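Local coordinates for protein glucose-6-phosphate isomerase (Thermus thermophilus, PDB 1ZZG) that probably catalyses the reversible isomerisation of glucose 6-phosphate to fructose 6-phosphate in glycolysis and gluconeogenesis, at residues V184-S192 with W260-K271; P229-R240 with W383-W392. One frame throughout, in Å; residues are numbered along the deposited sequence.

Contact 1. Residues V184-S192 with W260-K271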
# COMPACT_ATOMS: atom_id res chain seq x y z
N VAL A 184 19.79 -14.32 10.84
CA VAL A 184 19.05 -13.25 10.17
C VAL A 184 17.57 -13.59 10.03
O VAL A 184 17.19 -14.46 9.25
CB VAL A 184 19.63 -12.97 8.75
CG1 VAL A 184 18.74 -11.97 8.01
CG2 VAL A 184 21.04 -12.43 8.86
N GLY A 185 16.73 -12.88 10.78
CA GLY A 185 15.30 -13.12 10.71
C GLY A 185 14.70 -12.60 9.41
O GLY A 185 15.25 -11.71 8.77
N GLY A 186 13.55 -13.15 9.03
CA GLY A 186 12.90 -12.73 7.81
C GLY A 186 12.72 -11.24 7.59
O GLY A 186 13.15 -10.71 6.57
N ARG A 187 12.11 -10.54 8.55
CA ARG A 187 11.89 -9.10 8.36
C ARG A 187 13.16 -8.28 8.42
O ARG A 187 13.13 -7.09 8.13
CB ARG A 187 10.86 -8.57 9.37
CG ARG A 187 11.17 -8.86 10.81
CD ARG A 187 10.04 -8.38 11.72
NE ARG A 187 10.32 -8.77 13.10
CZ ARG A 187 10.00 -9.94 13.63
NH1 ARG A 187 9.38 -10.86 12.90
NH2 ARG A 187 10.35 -10.21 14.88
N PHE A 188 14.28 -8.91 8.78
CA PHE A 188 15.57 -8.23 8.86
C PHE A 188 16.50 -8.75 7.76
O PHE A 188 17.71 -8.53 7.80
CB PHE A 188 16.24 -8.51 10.21
CG PHE A 188 15.61 -7.78 11.37
CD1 PHE A 188 16.09 -6.53 11.77
CD2 PHE A 188 14.56 -8.35 12.08
CE1 PHE A 188 15.52 -5.86 12.85
CE2 PHE A 188 13.98 -7.68 13.16
CZ PHE A 188 14.47 -6.44 13.54
N SER A 189 15.92 -9.43 6.77
CA SER A 189 16.72 -10.05 5.71
C SER A 189 16.90 -9.30 4.39
O SER A 189 17.46 -9.86 3.46
CB SER A 189 16.14 -11.42 5.37
OG SER A 189 14.97 -11.29 4.56
N ALA A 190 16.45 -8.05 4.30
CA ALA A 190 16.55 -7.32 3.05
C ALA A 190 17.94 -7.23 2.41
O ALA A 190 18.06 -7.26 1.18
CB ALA A 190 15.98 -5.91 3.22
N LEU A 191 18.99 -7.12 3.22
CA LEU A 191 20.32 -7.00 2.66
C LEU A 191 21.07 -8.32 2.51
O LEU A 191 22.28 -8.34 2.30
CB LEU A 191 21.14 -5.98 3.48
CG LEU A 191 20.43 -4.62 3.63
CD1 LEU A 191 21.35 -3.60 4.28
CD2 LEU A 191 19.99 -4.13 2.26
N SER A 192 20.35 -9.43 2.64
CA SER A 192 20.94 -10.75 2.43
C SER A 192 20.58 -11.05 0.97
O SER A 192 20.06 -10.17 0.27
CB SER A 192 20.30 -11.79 3.36
OG SER A 192 19.00 -12.15 2.94
N TRP A 260 7.40 -2.19 3.92
CA TRP A 260 8.53 -2.90 4.53
C TRP A 260 8.70 -2.44 5.98
O TRP A 260 8.93 -3.26 6.87
CB TRP A 260 9.81 -2.60 3.75
CG TRP A 260 11.06 -3.11 4.41
CD1 TRP A 260 11.54 -4.39 4.39
CD2 TRP A 260 11.95 -2.36 5.24
NE1 TRP A 260 12.69 -4.48 5.15
CE2 TRP A 260 12.96 -3.24 5.68
CE3 TRP A 260 11.99 -1.01 5.64
CZ2 TRP A 260 14.00 -2.83 6.52
CZ3 TRP A 260 13.04 -0.60 6.48
CH2 TRP A 260 14.03 -1.51 6.91
N PHE A 261 8.59 -1.14 6.21
CA PHE A 261 8.74 -0.61 7.57
C PHE A 261 7.62 -1.07 8.48
O PHE A 261 7.84 -1.36 9.67
CB PHE A 261 8.78 0.92 7.57
CG PHE A 261 8.83 1.50 8.96
CD1 PHE A 261 9.97 1.36 9.74
CD2 PHE A 261 7.70 2.10 9.52
CE1 PHE A 261 10.00 1.81 11.07
CE2 PHE A 261 7.71 2.55 10.83
CZ PHE A 261 8.86 2.40 11.61
N VAL A 262 6.40 -1.13 7.94
CA VAL A 262 5.26 -1.57 8.73
C VAL A 262 5.49 -2.98 9.29
O VAL A 262 5.21 -3.23 10.46
CB VAL A 262 3.95 -1.50 7.90
CG1 VAL A 262 2.81 -2.14 8.67
CG2 VAL A 262 3.62 -0.05 7.60
N GLN A 263 6.00 -3.90 8.46
CA GLN A 263 6.27 -5.24 8.97
C GLN A 263 7.40 -5.18 9.99
O GLN A 263 7.34 -5.81 11.04
CB GLN A 263 6.70 -6.22 7.87
CG GLN A 263 7.31 -7.49 8.48
CD GLN A 263 7.68 -8.56 7.48
OE1 GLN A 263 8.10 -8.27 6.36
NE2 GLN A 263 7.54 -9.82 7.89
N LEU A 264 8.45 -4.44 9.66
CA LEU A 264 9.59 -4.31 10.57
C LEU A 264 9.14 -3.81 11.94
O LEU A 264 9.46 -4.40 12.97
CB LEU A 264 10.62 -3.34 10.00
CG LEU A 264 11.79 -3.04 10.96
CD1 LEU A 264 12.61 -4.31 11.17
CD2 LEU A 264 12.65 -1.92 10.41
N HIS A 265 8.38 -2.72 11.94
CA HIS A 265 7.91 -2.12 13.18
C HIS A 265 6.88 -2.96 13.94
O HIS A 265 7.08 -3.31 15.10
CB HIS A 265 7.32 -0.73 12.88
CG HIS A 265 6.87 -0.00 14.11
ND1 HIS A 265 7.74 0.67 14.94
CD2 HIS A 265 5.64 0.15 14.65
CE1 HIS A 265 7.06 1.20 15.94
NE2 HIS A 265 5.78 0.90 15.79
N ASP A 266 5.78 -3.27 13.26
CA ASP A 266 4.68 -4.05 13.83
C ASP A 266 5.07 -5.43 14.36
O ASP A 266 4.81 -5.75 15.51
CB ASP A 266 3.58 -4.24 12.78
CG ASP A 266 2.70 -3.02 12.60
OD1 ASP A 266 3.10 -1.91 13.03
OD2 ASP A 266 1.62 -3.17 11.99
N GLU A 267 5.66 -6.25 13.50
CA GLU A 267 6.04 -7.61 13.89
C GLU A 267 7.12 -7.66 14.96
O GLU A 267 7.14 -8.58 15.78
CB GLU A 267 6.48 -8.39 12.65
CG GLU A 267 6.06 -9.84 12.68
CD GLU A 267 6.20 -10.53 11.34
OE1 GLU A 267 5.20 -11.10 10.85
OE2 GLU A 267 7.32 -10.51 10.77
N SER A 268 8.01 -6.67 14.97
CA SER A 268 9.09 -6.65 15.96
C SER A 268 8.65 -6.17 17.34
O SER A 268 8.98 -6.79 18.35
CB SER A 268 10.24 -5.75 15.48
OG SER A 268 10.85 -6.25 14.30
N LEU A 269 7.90 -5.07 17.38
CA LEU A 269 7.49 -4.47 18.64
C LEU A 269 6.06 -4.72 19.14
O LEU A 269 5.72 -4.36 20.27
CB LEU A 269 7.77 -2.96 18.56
CG LEU A 269 9.21 -2.68 18.11
CD1 LEU A 269 9.43 -1.19 17.84
CD2 LEU A 269 10.18 -3.18 19.18
N GLY A 270 5.21 -5.34 18.31
CA GLY A 270 3.86 -5.65 18.73
C GLY A 270 4.01 -6.94 19.52
O GLY A 270 3.79 -8.04 19.01
N LYS A 271 4.39 -6.79 20.79
CA LYS A 271 4.67 -7.96 21.62
C LYS A 271 4.22 -7.83 23.07
O LYS A 271 3.79 -6.77 23.51
CB LYS A 271 6.19 -8.20 21.63
CG LYS A 271 6.81 -8.47 20.27
CD LYS A 271 6.65 -9.94 19.89
CE LYS A 271 7.11 -10.19 18.46
NZ LYS A 271 8.48 -9.66 18.24
O HOH W 1 10.48 -5.74 7.38
O HOH W 2 13.96 -7.00 5.51
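R187 meets E267 and S268 because its CG is wedged between its own backbone N and carbonyl carbon (chi1 54°), after which the chain runs extended to NE and delivers the guanidinium to the C-terminal half of helix 257-269. The motif is a short 3-10 turn, 186-187, in the loop between strand 176-179 and helix 193-201, laid against that helix in the SIS-type fold of phosphoglucose isomerases. E267 is predicted to be the catalytic proton donor, so the contact lies at the probable active site.

R187 NH1 reaches E267 OE2 at 3.0 Å in a salt bridge that is bent (137° at the hydrogen), with the guanidinium and carboxylate planes 67° apart. Q263 NE2 donates to the same oxygen from the other face of the carboxylate, so OE2 is gripped from both faces, which should fix the rotation of the group. R187 NE donates to S268 OG at 2.8 Å, and that hydroxyl passes its own hydrogen to L264 O, one turn back, which ties the arginine to the helix backbone. Q399 also takes a bond from R187 NH1, while the carbonyls of A396 and D398 receive NH2. The E267 carbonyl oxygen lies over one guanidinium face.

Next to these polar bonds, L264 CD1 packs over the face of the F188 ring, 3.9 Å from its centroid, a CH-pi contact; W43 stacks with the same ring. A294 of the second subunit packs on E267, placing the site close to the dimer interface. Two waters finish the seam at R187 O: one also donates to W260 O, and the other, only weakly bonded to R187 O, accepts from A190 N and, at 2.8 Å, from W260 NE1, lying in the plane of the indole.

Contact 2. Residues P229-R240 with W383-W392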
# COMPACT_ATOMS: atom_id res chain seq x y z
N PRO A 229 20.09 6.60 14.96
CA PRO A 229 19.18 5.52 15.33
C PRO A 229 18.71 5.57 16.78
O PRO A 229 17.57 5.20 17.08
CB PRO A 229 19.99 4.26 15.01
CG PRO A 229 20.88 4.70 13.90
CD PRO A 229 21.33 6.06 14.37
N LEU A 230 19.57 6.01 17.69
CA LEU A 230 19.17 6.12 19.11
C LEU A 230 18.25 7.33 19.29
O LEU A 230 17.39 7.33 20.16
CB LEU A 230 20.40 6.27 20.02
CG LEU A 230 21.14 4.99 20.40
CD1 LEU A 230 22.37 5.36 21.21
CD2 LEU A 230 20.22 4.07 21.19
N LYS A 231 18.45 8.35 18.46
CA LYS A 231 17.62 9.55 18.53
C LYS A 231 16.18 9.28 18.10
O LYS A 231 15.24 9.69 18.78
CB LYS A 231 18.20 10.67 17.67
CG LYS A 231 19.48 11.28 18.21
CD LYS A 231 19.85 12.51 17.40
CE LYS A 231 21.14 13.13 17.89
NZ LYS A 231 21.40 14.41 17.20
N THR A 232 16.02 8.61 16.95
CA THR A 232 14.67 8.32 16.47
C THR A 232 14.02 7.25 17.35
O THR A 232 12.80 7.21 17.50
CB THR A 232 14.66 7.88 14.98
OG1 THR A 232 15.50 6.73 14.79
CG2 THR A 232 15.16 9.03 14.10
N ALA A 233 14.85 6.37 17.93
CA ALA A 233 14.32 5.35 18.82
C ALA A 233 13.69 6.10 20.00
O ALA A 233 12.60 5.76 20.46
CB ALA A 233 15.44 4.45 19.31
N LEU A 234 14.38 7.13 20.47
CA LEU A 234 13.87 7.93 21.58
C LEU A 234 12.54 8.57 21.19
O LEU A 234 11.58 8.54 21.96
CB LEU A 234 14.87 9.02 21.97
CG LEU A 234 14.40 9.97 23.08
CD1 LEU A 234 14.18 9.18 24.37
CD2 LEU A 234 15.42 11.08 23.29
N LEU A 235 12.50 9.16 20.00
CA LEU A 235 11.28 9.81 19.53
C LEU A 235 10.10 8.84 19.60
O LEU A 235 9.07 9.16 20.18
CB LEU A 235 11.45 10.31 18.09
CG LEU A 235 12.32 11.56 17.90
CD1 LEU A 235 12.56 11.79 16.41
CD2 LEU A 235 11.62 12.77 18.51
N LEU A 236 10.25 7.65 19.02
CA LEU A 236 9.16 6.68 19.07
C LEU A 236 8.88 6.28 20.52
O LEU A 236 7.72 6.11 20.91
CB LEU A 236 9.50 5.44 18.24
CG LEU A 236 9.26 5.51 16.72
CD1 LEU A 236 10.29 6.44 16.06
CD2 LEU A 236 9.36 4.11 16.13
N HIS A 237 9.93 6.16 21.32
CA HIS A 237 9.77 5.78 22.73
C HIS A 237 8.97 6.80 23.53
O HIS A 237 8.14 6.43 24.36
CB HIS A 237 11.13 5.59 23.40
CG HIS A 237 11.03 5.18 24.83
ND1 HIS A 237 10.37 4.03 25.23
CD2 HIS A 237 11.49 5.76 25.97
CE1 HIS A 237 10.42 3.93 26.55
NE2 HIS A 237 11.10 4.96 27.02
N LEU A 238 9.24 8.08 23.28
CA LEU A 238 8.55 9.16 23.99
C LEU A 238 7.06 9.24 23.60
O LEU A 238 6.28 9.94 24.25
CB LEU A 238 9.24 10.50 23.71
CG LEU A 238 10.69 10.62 24.18
CD1 LEU A 238 11.25 11.96 23.74
CD2 LEU A 238 10.77 10.48 25.70
N HIS A 239 6.68 8.53 22.55
CA HIS A 239 5.29 8.52 22.11
C HIS A 239 4.78 7.09 22.07
O HIS A 239 3.83 6.77 21.36
CB HIS A 239 5.16 9.15 20.72
CG HIS A 239 5.60 10.58 20.66
ND1 HIS A 239 6.92 10.93 20.48
CD2 HIS A 239 4.91 11.73 20.76
CE1 HIS A 239 7.02 12.25 20.48
NE2 HIS A 239 5.81 12.76 20.65
N ARG A 240 5.41 6.22 22.86
CA ARG A 240 5.04 4.80 22.90
C ARG A 240 3.59 4.54 23.31
O ARG A 240 3.05 3.46 23.08
CB ARG A 240 5.97 4.06 23.86
CG ARG A 240 5.83 4.49 25.32
CD ARG A 240 6.66 3.62 26.26
NE ARG A 240 6.32 2.21 26.16
CZ ARG A 240 6.85 1.25 26.91
NH1 ARG A 240 7.75 1.55 27.84
NH2 ARG A 240 6.49 -0.02 26.74
N TRP A 383 18.06 -0.72 13.20
CA TRP A 383 18.72 -0.42 14.47
C TRP A 383 17.72 0.25 15.41
O TRP A 383 17.62 -0.10 16.58
CB TRP A 383 19.91 0.52 14.28
CG TRP A 383 21.17 -0.17 13.91
CD1 TRP A 383 21.73 -0.25 12.67
CD2 TRP A 383 22.06 -0.86 14.80
NE1 TRP A 383 22.92 -0.95 12.73
CE2 TRP A 383 23.15 -1.33 14.02
CE3 TRP A 383 22.05 -1.13 16.18
CZ2 TRP A 383 24.21 -2.06 14.57
CZ3 TRP A 383 23.11 -1.85 16.73
CH2 TRP A 383 24.18 -2.30 15.93
N GLN A 384 16.99 1.23 14.87
CA GLN A 384 15.98 1.94 15.64
C GLN A 384 15.05 0.92 16.28
O GLN A 384 14.77 0.99 17.47
CB GLN A 384 15.16 2.84 14.72
CG GLN A 384 13.85 3.33 15.31
CD GLN A 384 13.05 4.16 14.32
OE1 GLN A 384 13.47 5.24 13.93
NE2 GLN A 384 11.89 3.64 13.91
N THR A 385 14.59 -0.03 15.48
CA THR A 385 13.69 -1.06 15.95
C THR A 385 14.33 -1.96 17.01
O THR A 385 13.69 -2.29 18.01
CB THR A 385 13.19 -1.91 14.76
OG1 THR A 385 12.55 -1.06 13.80
CG2 THR A 385 12.21 -2.97 15.24
N ALA A 386 15.58 -2.37 16.79
CA ALA A 386 16.26 -3.22 17.77
C ALA A 386 16.44 -2.47 19.09
O ALA A 386 16.24 -3.03 20.17
CB ALA A 386 17.61 -3.69 17.22
N PHE A 387 16.81 -1.19 19.02
CA PHE A 387 16.97 -0.39 20.24
C PHE A 387 15.63 -0.32 20.99
O PHE A 387 15.59 -0.44 22.22
CB PHE A 387 17.46 1.03 19.92
CG PHE A 387 18.91 1.11 19.48
CD1 PHE A 387 19.89 0.36 20.13
CD2 PHE A 387 19.29 1.96 18.44
CE1 PHE A 387 21.24 0.46 19.75
CE2 PHE A 387 20.63 2.07 18.05
CZ PHE A 387 21.61 1.32 18.71
N LEU A 388 14.55 -0.10 20.25
CA LEU A 388 13.22 -0.04 20.85
C LEU A 388 12.86 -1.37 21.51
O LEU A 388 12.11 -1.40 22.49
CB LEU A 388 12.18 0.33 19.79
CG LEU A 388 12.13 1.82 19.46
CD1 LEU A 388 11.22 2.09 18.27
CD2 LEU A 388 11.65 2.57 20.70
N GLY A 389 13.39 -2.46 20.98
CA GLY A 389 13.10 -3.76 21.57
C GLY A 389 13.61 -3.78 23.01
O GLY A 389 13.00 -4.39 23.89
N GLU A 390 14.74 -3.12 23.24
CA GLU A 390 15.32 -3.05 24.57
C GLU A 390 14.56 -2.06 25.45
O GLU A 390 14.26 -2.34 26.61
CB GLU A 390 16.80 -2.64 24.50
CG GLU A 390 17.71 -3.62 23.77
CD GLU A 390 17.60 -5.04 24.31
OE1 GLU A 390 17.22 -5.20 25.49
OE2 GLU A 390 17.91 -6.00 23.56
N LEU A 391 14.27 -0.88 24.89
CA LEU A 391 13.54 0.14 25.63
C LEU A 391 12.16 -0.32 26.08
O LEU A 391 11.68 0.08 27.13
CB LEU A 391 13.41 1.41 24.79
CG LEU A 391 14.70 2.19 24.50
CD1 LEU A 391 14.42 3.26 23.46
CD2 LEU A 391 15.23 2.82 25.79
N TRP A 392 11.52 -1.17 25.27
CA TRP A 392 10.18 -1.65 25.62
C TRP A 392 10.20 -3.05 26.24
O TRP A 392 9.15 -3.63 26.50
CB TRP A 392 9.27 -1.64 24.38
CG TRP A 392 9.00 -0.26 23.85
CD1 TRP A 392 9.43 0.92 24.38
CD2 TRP A 392 8.28 0.08 22.66
NE1 TRP A 392 9.03 1.97 23.59
CE2 TRP A 392 8.32 1.48 22.53
CE3 TRP A 392 7.60 -0.67 21.69
CZ2 TRP A 392 7.71 2.16 21.46
CZ3 TRP A 392 6.99 -0.00 20.63
CH2 TRP A 392 7.05 1.40 20.52
O HOH W 3 7.36 -2.31 28.01
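W392 and R240 stack flat: the guanidinium lies over the indole with planes 11° apart and R240 CZ 4.0 Å from the centroid of the five-membered ring, a cation-pi stack. R240 CG sits between its backbone N and carbonyl carbon (chi1 65°), and a bend at chi3 folds the chain back over the ring. At the indole edge W392 NE1 donates to H237 ND1 at 3.0 Å, the partner lying in both ring planes, which leaves ND1 as the acceptor. L388 CD2, one turn back in helix 371-391, lies against the other indole face. An alanine in place of W392 would probably leave H237 ND1 without its donor and R240 without the surface it stacks on.

Further along, Q384 enters as a knob among P229, T232, A233 and L236. T232 OG1 donates to a lone pair of Q384 OE1 at 2.7 Å, and H380 is bonded to the same hydroxyl. L230 CD2 sits over the centre of the F387 ring, 3.5 Å from its centroid, a CH-pi contact, while P229 CB meets the edge of that ring. L388 CD2 comes to 3.3 Å from A233 O, an approach consistent with the small side chain of A233.

The axes of 229-238 and 383-391 approach to 8.3 Å and cross at -55°, with the R240 and W392 pair just beyond their C-terminal ends. Around them, helix 20-32 backs F387 and W383 through R27 and L30, helix 12-18 covers L234 and L235, and helix 257-269 meets L236 through H265 and L388 through L269.

The centres of contacts 1 and 2 are about 14 Å apart, and the segments alternate along the chain: 184-192, 229-240, 260-271, then 383-392. Helix 371-391 joins them directly, since T385, on its side turned from helix 228-238, packs on S268 (CB to T385 CG2, 3.4 Å) and L264, while L269 meets both L388 and W392. Helix 257-269 thus touches both the 184-192 loop and helix 371-391, and the loop itself reaches M378 of that helix; helix 228-238 packs on helix 371-391 and also reaches H265 through L236. Contact 1 lies close to the chain centre and contains the predicted proton donor; contact 2 is helix packing, with the W392 side chain about 12 Å from that of E267.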